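Local coordinates for glutamine amidotransferase domain-containing protein (Streptococcus mutans, PDB 3L7N) that probably hydrolyses glutamine and passes on its ammonia to an acceptor, as a member of the class I glutamine amidotransferase family, at residues Pro55-Pro58 with Ser59-Lys62; Tyr67-Ala70 with Gln71-Val74; Gln177-Leu180 with Glu181-Pro184. One frame throughout, in Å; residues are numbered along the deposited sequence.

Contact 1 of 3, residues Pro55-Pro58 with Ser59-Lys62; sequences PQSP and SSTK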
ATOM      1  N   PRO A  55     -10.072   0.198  -5.163  1.00 33.31           N
ATOM      2  CA  PRO A  55     -10.412  -0.109  -6.543  1.00 33.76           C
ATOM      3  C   PRO A  55     -10.203   1.113  -7.546  1.00 34.63           C
ATOM      4  O   PRO A  55     -10.259   0.910  -8.741  1.00 35.81           O
ATOM      5  CB  PRO A  55     -11.910  -0.457  -6.456  1.00 32.94           C
ATOM      6  CG  PRO A  55     -12.419   0.447  -5.394  1.00 33.56           C
ATOM      7  CD  PRO A  55     -11.279   0.520  -4.354  1.00 33.41           C
ATOM      8  N   GLN A  56     -10.102   2.356  -7.037  1.00 33.85           N
ATOM      9  CA  GLN A  56      -9.929   3.529  -7.932  1.00 32.93           C
ATOM     10  C   GLN A  56      -8.504   3.580  -8.444  1.00 34.28           C
ATOM     11  O   GLN A  56      -7.587   2.850  -7.935  1.00 33.87           O
ATOM     12  CB  GLN A  56     -10.231   4.838  -7.202  1.00 31.85           C
ATOM     13  CG  GLN A  56     -11.549   4.874  -6.472  1.00 29.09           C
ATOM     14  CD  GLN A  56     -11.483   4.220  -5.048  1.00 27.13           C
ATOM     15  OE1 GLN A  56     -10.511   3.524  -4.683  1.00 22.27           O
ATOM     16  NE2 GLN A  56     -12.520   4.419  -4.289  1.00 28.69           N
ATOM     17  N   SER A  57      -8.298   4.424  -9.436  1.00 34.77           N
ATOM     18  CA  SER A  57      -6.947   4.813  -9.863  1.00 35.95           C
ATOM     19  C   SER A  57      -6.736   6.248  -9.368  1.00 36.02           C
ATOM     20  O   SER A  57      -7.742   6.939  -8.988  1.00 36.73           O
ATOM     21  CB  SER A  57      -6.844   4.763 -11.417  1.00 35.56           C
ATOM     22  OG  SER A  57      -7.376   5.978 -12.009  1.00 37.16           O
ATOM     23  N   PRO A  58      -5.451   6.771  -9.429  1.00 34.78           N
ATOM     24  CA  PRO A  58      -5.283   8.187  -9.034  1.00 32.86           C
ATOM     25  C   PRO A  58      -5.974   9.116  -9.988  1.00 33.26           C
ATOM     26  O   PRO A  58      -5.991  10.293  -9.768  1.00 34.18           O
ATOM     27  CB  PRO A  58      -3.798   8.391  -9.095  1.00 29.90           C
ATOM     28  CG  PRO A  58      -3.245   7.091  -8.901  1.00 30.21           C
ATOM     29  CD  PRO A  58      -4.158   6.095  -9.522  1.00 33.04           C
ATOM     30  N   SER A  59      -6.537   8.600 -11.054  1.00 34.44           N
ATOM     31  CA  SER A  59      -7.210   9.505 -11.991  1.00 36.72           C
ATOM     32  C   SER A  59      -8.671   9.241 -12.153  1.00 36.86           C
ATOM     33  O   SER A  59      -9.333   9.977 -12.847  1.00 38.33           O
ATOM     34  CB  SER A  59      -6.526   9.521 -13.366  1.00 36.41           C
ATOM     35  OG  SER A  59      -6.580   8.238 -13.943  1.00 36.70           O
ATOM     36  N   SER A  60      -9.179   8.188 -11.502  1.00 36.65           N
ATOM     37  CA  SER A  60     -10.645   7.974 -11.379  1.00 36.48           C
ATOM     38  C   SER A  60     -11.434   9.245 -11.107  1.00 38.29           C
ATOM     39  O   SER A  60     -10.991  10.196 -10.340  1.00 37.27           O
ATOM     40  CB  SER A  60     -10.958   6.955 -10.323  1.00 34.66           C
ATOM     41  OG  SER A  60     -10.364   5.722 -10.612  1.00 32.91           O
ATOM     42  N   THR A  61     -12.593   9.278 -11.687  1.00 39.91           N
ATOM     43  CA  THR A  61     -13.345  10.455 -11.749  1.00 41.96           C
ATOM     44  C   THR A  61     -14.520  10.376 -10.720  1.00 40.95           C
ATOM     45  O   THR A  61     -14.888   9.297 -10.316  1.00 41.47           O
ATOM     46  CB  THR A  61     -13.855  10.640 -13.174  1.00 42.59           C
ATOM     47  OG1 THR A  61     -14.280  11.961 -13.338  1.00 47.94           O
ATOM     48  CG2 THR A  61     -15.059   9.660 -13.489  1.00 44.32           C
ATOM     49  N   LYS A  62     -15.053  11.526 -10.268  1.00 41.54           N
ATOM     50  CA  LYS A  62     -16.278  11.504  -9.373  1.00 42.24           C
ATOM     51  C   LYS A  62     -17.546  11.021 -10.078  1.00 43.70           C
ATOM     52  O   LYS A  62     -18.510  10.814  -9.471  1.00 46.64           O
ATOM     53  CB  LYS A  62     -16.535  12.847  -8.683  1.00 39.94           C
ATOM     54  CG  LYS A  62     -15.496  13.210  -7.714  1.00 40.47           C
ATOM     55  CD  LYS A  62     -15.988  14.160  -6.607  1.00 38.01           C
ATOM     56  CE  LYS A  62     -14.993  15.354  -6.391  1.00 38.45           C
ATOM     57  NZ  LYS A  62     -15.230  15.924  -5.091  1.00 41.18           N
TER
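The carbonyl of Ser57 is approached on one face by Ser60 N, which lies 3.2 Å from Ser57 O and 69° out of the carbonyl plane, so the bond that closes this type I beta turn is bent away from the plane of the peptide. The same oxygen also accepts from Tyr68 OH. Pro58, at the second position of the turn, touches Ser59 N with CB at 3.4 Å, while its ring packs on Leu92, Gln95 and Leu96 of helix 92-100 and on Tyr105.

Inside the turn the two serines exchange bonds. Ser57 OG sits between its own backbone N and carbonyl carbon (chi1 82°), a rotation that brings it under the next two amides. It accepts from Ser59 N at 2.9 Å, forming an ST turn, and weakly from Ser60 N, also at 2.9 Å. Ser60 N therefore divides its hydrogen between OG and O of Ser57. In return Ser60 OG, folded back beside its own backbone N, takes the N-H of Ser57 at 2.7 Å in a nearly straight bond of 171°. On the N-terminal side Gln56 CB touches Ser60 OG at 3.5 Å, and its amide end leads off to a weak hydrogen bond with His8 O. Ser59 OG is held by Tyr105 OH.

Three backbone N-H groups are thus satisfied within four residues, two of them by serine hydroxyls and the third by both the hydroxyl and the carbonyl of Ser57, which is consistent with a defined conformation in a surface loop between strand 48-51 and helix 70-82.

Contact 2 of 3, residues Tyr67-Ala70 with Gln71-Val74; sequences YYDA and QAEV
Asp69 and Ala72 form the N-terminal cap of helix 70-82. Asp69 OD1 accepts from Ala72 N at 3.1 Å (153°), and the amide comes to the oxygen from above the carboxylate plane, 71° out of it. The carboxylate leans over the first turn because CG is anti to the backbone N (chi1 -175°), which also brings Asp69 CG to 3.6 Å from Ala72 CB. The backbone carries the helix on from here: Glu73 N donates to Asp69 O at 3.1 Å and Val74 N to Ala70 O at 2.8 Å.

Glu73 reaches, extended beyond CG, toward the residues before the cap. Its CG passes 3.3 Å from Asp69 O, and its OE2 lies obliquely to the Tyr68 ring, 3.8 Å from both CD2 and CE2, with ring and carboxylate planes steeply inclined. A water joins Glu73 OE2, to which it donates at 2.6 Å, with Asp69 N, from which it accepts. Farther out, His8 NE2 bonds Glu73 OE1, while Leu96 and Leu39 pack against the same side chain.

Both oxygens of the buried Glu73 carboxylate therefore have polar partners, and the histidine and the nearby helix start would probably favour its ionised form.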
ATOM      1  N   TYR A  67     -17.676   9.823  -4.197  1.00 32.82           N
ATOM      2  CA  TYR A  67     -17.120  10.222  -2.834  1.00 33.06           C
ATOM      3  C   TYR A  67     -15.621  10.414  -2.888  1.00 33.16           C
ATOM      4  O   TYR A  67     -15.000  10.846  -1.920  1.00 35.32           O
ATOM      5  CB  TYR A  67     -17.422   9.140  -1.819  1.00 31.62           C
ATOM      6  CG  TYR A  67     -16.906   7.754  -2.263  1.00 33.84           C
ATOM      7  CD1 TYR A  67     -15.561   7.411  -2.122  1.00 33.17           C
ATOM      8  CD2 TYR A  67     -17.767   6.816  -2.899  1.00 34.77           C
ATOM      9  CE1 TYR A  67     -15.076   6.192  -2.565  1.00 28.67           C
ATOM     10  CE2 TYR A  67     -17.287   5.589  -3.311  1.00 31.49           C
ATOM     11  CZ  TYR A  67     -15.922   5.301  -3.152  1.00 30.93           C
ATOM     12  OH  TYR A  67     -15.414   4.106  -3.572  1.00 32.97           O
ATOM     13  N   TYR A  68     -15.040  10.042  -3.996  1.00 32.62           N
ATOM     14  CA  TYR A  68     -13.602   9.954  -4.137  1.00 32.96           C
ATOM     15  C   TYR A  68     -13.084  11.198  -4.753  1.00 32.75           C
ATOM     16  O   TYR A  68     -13.528  11.570  -5.796  1.00 33.65           O
ATOM     17  CB  TYR A  68     -13.308   8.814  -5.062  1.00 33.82           C
ATOM     18  CG  TYR A  68     -11.889   8.638  -5.405  1.00 33.92           C
ATOM     19  CD1 TYR A  68     -11.467   8.731  -6.703  1.00 30.50           C
ATOM     20  CD2 TYR A  68     -10.959   8.302  -4.430  1.00 31.40           C
ATOM     21  CE1 TYR A  68     -10.181   8.525  -7.021  1.00 32.54           C
ATOM     22  CE2 TYR A  68      -9.685   8.078  -4.743  1.00 33.31           C
ATOM     23  CZ  TYR A  68      -9.285   8.182  -6.030  1.00 33.36           C
ATOM     24  OH  TYR A  68      -7.967   7.959  -6.341  1.00 37.44           O
ATOM     25  N   ASP A  69     -12.093  11.812  -4.136  1.00 32.74           N
ATOM     26  CA  ASP A  69     -11.498  13.064  -4.660  1.00 32.87           C
ATOM     27  C   ASP A  69      -9.957  12.925  -4.645  1.00 31.84           C
ATOM     28  O   ASP A  69      -9.308  13.181  -3.635  1.00 31.71           O
ATOM     29  CB  ASP A  69     -11.955  14.225  -3.803  1.00 34.39           C
ATOM     30  CG  ASP A  69     -11.503  15.576  -4.320  1.00 39.45           C
ATOM     31  OD1 ASP A  69     -10.606  15.654  -5.182  1.00 44.06           O
ATOM     32  OD2 ASP A  69     -12.047  16.590  -3.825  1.00 47.50           O
ATOM     33  N   ALA A  70      -9.406  12.388  -5.741  1.00 32.15           N
ATOM     34  CA  ALA A  70      -7.981  12.064  -5.815  1.00 30.99           C
ATOM     35  C   ALA A  70      -7.165  13.306  -5.614  1.00 31.62           C
ATOM     36  O   ALA A  70      -6.149  13.288  -4.950  1.00 31.85           O
ATOM     37  CB  ALA A  70      -7.677  11.471  -7.060  1.00 29.79           C
ATOM     38  N   GLN A  71      -7.647  14.418  -6.160  1.00 32.60           N
ATOM     39  CA  GLN A  71      -6.980  15.704  -5.990  1.00 34.46           C
ATOM     40  C   GLN A  71      -6.791  16.063  -4.515  1.00 33.17           C
ATOM     41  O   GLN A  71      -5.714  16.499  -4.110  1.00 34.30           O
ATOM     42  CB  GLN A  71      -7.761  16.809  -6.704  1.00 35.92           C
ATOM     43  CG  GLN A  71      -6.969  17.532  -7.782  1.00 47.67           C
ATOM     44  CD  GLN A  71      -5.476  17.295  -7.665  1.00 62.18           C
ATOM     45  OE1 GLN A  71      -4.796  17.925  -6.855  1.00 61.84           O
ATOM     46  NE2 GLN A  71      -4.956  16.381  -8.477  1.00 61.62           N
ATOM     47  N   ALA A  72      -7.842  15.883  -3.718  1.00 32.66           N
ATOM     48  CA  ALA A  72      -7.795  16.222  -2.311  1.00 30.26           C
ATOM     49  C   ALA A  72      -6.874  15.293  -1.575  1.00 29.68           C
ATOM     50  O   ALA A  72      -6.132  15.734  -0.711  1.00 30.04           O
ATOM     51  CB  ALA A  72      -9.132  16.184  -1.733  1.00 31.19           C
ATOM     52  N   GLU A  73      -6.870  13.993  -1.943  1.00 27.36           N
ATOM     53  CA  GLU A  73      -5.926  13.069  -1.318  1.00 27.21           C
ATOM     54  C   GLU A  73      -4.480  13.389  -1.643  1.00 27.10           C
ATOM     55  O   GLU A  73      -3.586  13.419  -0.693  1.00 26.48           O
ATOM     56  CB  GLU A  73      -6.264  11.635  -1.598  1.00 25.98           C
ATOM     57  CG  GLU A  73      -7.692  11.388  -1.357  1.00 29.59           C
ATOM     58  CD  GLU A  73      -8.079   9.894  -1.135  1.00 29.49           C
ATOM     59  OE1 GLU A  73      -7.187   9.035  -0.826  1.00 23.75           O
ATOM     60  OE2 GLU A  73      -9.312   9.608  -1.274  1.00 28.88           O
ATOM     61  N   VAL A  74      -4.221  13.732  -2.929  1.00 26.84           N
ATOM     62  CA  VAL A  74      -2.876  14.228  -3.343  1.00 26.93           C
ATOM     63  C   VAL A  74      -2.442  15.490  -2.527  1.00 27.99           C
ATOM     64  O   VAL A  74      -1.348  15.513  -1.916  1.00 28.10           O
ATOM     65  CB  VAL A  74      -2.780  14.510  -4.840  1.00 27.79           C
ATOM     66  CG1 VAL A  74      -1.445  15.172  -5.157  1.00 25.71           C
ATOM     67  CG2 VAL A  74      -2.964  13.209  -5.664  1.00 22.17           C
TER
HETATM   68  O   HOH W   1     -11.625  10.754  -1.542  1.00 25.26           O

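Contact 3 of 3, residues Gln177-Leu180 with Glu181-Pro184; sequences QCHL and EFTP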
ATOM      1  N   GLN A 177       3.717  -0.934  -3.071  1.00 32.16           N
ATOM      2  CA  GLN A 177       2.758  -1.327  -4.066  1.00 34.18           C
ATOM      3  C   GLN A 177       2.140  -2.690  -3.688  1.00 34.58           C
ATOM      4  O   GLN A 177       0.963  -2.978  -3.992  1.00 35.32           O
ATOM      5  CB  GLN A 177       3.415  -1.389  -5.435  1.00 34.99           C
ATOM      6  CG  GLN A 177       2.498  -1.867  -6.568  1.00 35.41           C
ATOM      7  CD  GLN A 177       1.204  -1.084  -6.667  1.00 39.43           C
ATOM      8  OE1 GLN A 177       0.101  -1.646  -6.460  1.00 44.68           O
ATOM      9  NE2 GLN A 177       1.306   0.214  -7.035  1.00 33.53           N
ATOM     10  N   CYS A 178       2.915  -3.476  -2.974  1.00 34.09           N
ATOM     11  CA  CYS A 178       2.529  -4.786  -2.598  1.00 35.09           C
ATOM     12  C   CYS A 178       1.822  -4.749  -1.146  1.00 35.79           C
ATOM     13  O   CYS A 178       1.931  -3.699  -0.375  1.00 35.61           O
ATOM     14  CB  CYS A 178       3.807  -5.679  -2.570  1.00 34.91           C
ATOM     15  SG  CYS A 178       5.164  -5.005  -1.571  1.00 36.00           S
ATOM     16  N   HIS A 179       1.191  -5.860  -0.764  1.00 33.54           N
ATOM     17  CA  HIS A 179       0.471  -5.924   0.473  1.00 33.26           C
ATOM     18  C   HIS A 179       1.157  -6.916   1.485  1.00 33.46           C
ATOM     19  O   HIS A 179       0.958  -8.096   1.399  1.00 35.96           O
ATOM     20  CB  HIS A 179      -0.935  -6.412   0.179  1.00 31.97           C
ATOM     21  CG  HIS A 179      -1.725  -5.500  -0.709  1.00 33.04           C
ATOM     22  ND1 HIS A 179      -2.509  -4.481  -0.218  1.00 34.81           N
ATOM     23  CD2 HIS A 179      -1.923  -5.508  -2.049  1.00 34.78           C
ATOM     24  CE1 HIS A 179      -3.136  -3.883  -1.222  1.00 35.88           C
ATOM     25  NE2 HIS A 179      -2.802  -4.486  -2.341  1.00 32.42           N
ATOM     26  N   LEU A 180       1.864  -6.423   2.459  1.00 31.70           N
ATOM     27  CA  LEU A 180       2.345  -7.303   3.524  1.00 31.38           C
ATOM     28  C   LEU A 180       1.329  -7.431   4.660  1.00 33.06           C
ATOM     29  O   LEU A 180       1.549  -8.189   5.632  1.00 34.38           O
ATOM     30  CB  LEU A 180       3.631  -6.772   4.103  1.00 31.18           C
ATOM     31  CG  LEU A 180       4.853  -6.894   3.228  1.00 31.60           C
ATOM     32  CD1 LEU A 180       4.732  -6.059   1.950  1.00 30.35           C
ATOM     33  CD2 LEU A 180       6.108  -6.492   4.038  1.00 35.90           C
ATOM     34  N   GLU A 181       0.249  -6.659   4.566  1.00 33.39           N
ATOM     35  CA  GLU A 181      -0.697  -6.469   5.663  1.00 33.35           C
ATOM     36  C   GLU A 181      -1.823  -7.532   5.604  1.00 33.88           C
ATOM     37  O   GLU A 181      -2.738  -7.544   6.472  1.00 33.90           O
ATOM     38  CB  GLU A 181      -1.325  -5.035   5.577  1.00 33.02           C
ATOM     39  CG  GLU A 181      -2.536  -4.922   4.618  1.00 31.32           C
ATOM     40  CD  GLU A 181      -2.158  -4.609   3.200  1.00 34.24           C
ATOM     41  OE1 GLU A 181      -0.942  -4.424   2.890  1.00 36.50           O
ATOM     42  OE2 GLU A 181      -3.076  -4.539   2.375  1.00 34.25           O
ATOM     43  N   PHE A 182      -1.796  -8.374   4.552  1.00 32.86           N
ATOM     44  CA  PHE A 182      -2.853  -9.354   4.324  1.00 31.87           C
ATOM     45  C   PHE A 182      -3.007 -10.353   5.515  1.00 32.10           C
ATOM     46  O   PHE A 182      -2.046 -10.574   6.336  1.00 32.49           O
ATOM     47  CB  PHE A 182      -2.593 -10.115   3.038  1.00 30.84           C
ATOM     48  CG  PHE A 182      -3.034  -9.392   1.795  1.00 30.35           C
ATOM     49  CD1 PHE A 182      -3.735  -8.174   1.881  1.00 24.74           C
ATOM     50  CD2 PHE A 182      -2.792  -9.972   0.495  1.00 28.11           C
ATOM     51  CE1 PHE A 182      -4.190  -7.506   0.703  1.00 26.63           C
ATOM     52  CE2 PHE A 182      -3.223  -9.330  -0.698  1.00 28.32           C
ATOM     53  CZ  PHE A 182      -3.933  -8.086  -0.612  1.00 30.12           C
ATOM     54  N   THR A 183      -4.199 -10.916   5.618  1.00 31.47           N
ATOM     55  CA  THR A 183      -4.498 -11.971   6.514  1.00 31.12           C
ATOM     56  C   THR A 183      -5.569 -12.808   5.799  1.00 33.60           C
ATOM     57  O   THR A 183      -6.196 -12.332   4.791  1.00 35.44           O
ATOM     58  CB  THR A 183      -5.129 -11.427   7.785  1.00 31.54           C
ATOM     59  OG1 THR A 183      -6.441 -10.935   7.488  1.00 35.17           O
ATOM     60  CG2 THR A 183      -4.314 -10.327   8.392  1.00 29.30           C
ATOM     61  N   PRO A 184      -5.859 -14.014   6.313  1.00 34.83           N
ATOM     62  CA  PRO A 184      -6.846 -14.828   5.534  1.00 35.52           C
ATOM     63  C   PRO A 184      -8.207 -14.124   5.340  1.00 36.83           C
ATOM     64  O   PRO A 184      -8.800 -14.166   4.220  1.00 38.15           O
ATOM     65  CB  PRO A 184      -6.989 -16.103   6.357  1.00 35.71           C
ATOM     66  CG  PRO A 184      -5.632 -16.189   7.201  1.00 34.09           C
ATOM     67  CD  PRO A 184      -5.175 -14.791   7.407  1.00 34.74           C
TER
HETATM   68  O   HOH W   2       1.652  -3.530   2.397  1.00 31.85           O
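His179 packs against Phe182 and bonds Glu181, in a His-x-Glu sequence that probably corresponds to the histidine and glutamate of the class I amidotransferase triad, consistent with its contact with the putative nucleophile elbow around Cys91. CB comes first, over the centre of the Phe182 ring, 3.5 Å from the centroid and 13° off the normal, a CH-pi contact. With CG anti to the carbonyl carbon (chi1 -62°), the imidazole then runs out past the rim of the phenyl ring. CG is 3.4 Å and CD2 3.6 Å from Phe182 CZ; the planes are only 10° apart, but the rings are slid so far that they barely overlap. ND1 turns to the other neighbour and donates at 2.7 Å to the syn lone pair of Glu181 OE2. At the tip, CE1 lies 3.7 Å from the same OE2, and NE2 only grazes Phe182 CZ at 4.2 Å. The bond, with Phe182 CZ against one imidazole face, would restrict rotation of the ring.

Leu225 of helix 219-233 packs on Glu181, and Val187 and Leu190 of helix 184-193 on Phe182. The second carboxylate oxygen, Glu181 OE1, receives a 2.8 Å bond from a water that also donates to Cys178 O and accepts from Leu180 N.

Contacts 1 and 2 follow one another between strand 48-51 and helix 70-82, with centres about 9 Å apart, and they meet directly; a long, weak ion pair from Lys62 to Asp69 is one of the ties. Contact 1 lies at the surface and contact 2 is partly buried at the start of the helix, whereas the touching residues of contact 3 are all buried, its centre about 21 and 23 Å from the other two. The chemistry changes accordingly: hydroxyls and backbone amides in the loop, carboxylates and a water at the helix start, and a CH-pi contact and slid-apart aromatic rings beside a histidine-carboxylate bond in the interior. Helix 92-100 borders both contacts 1 and 2.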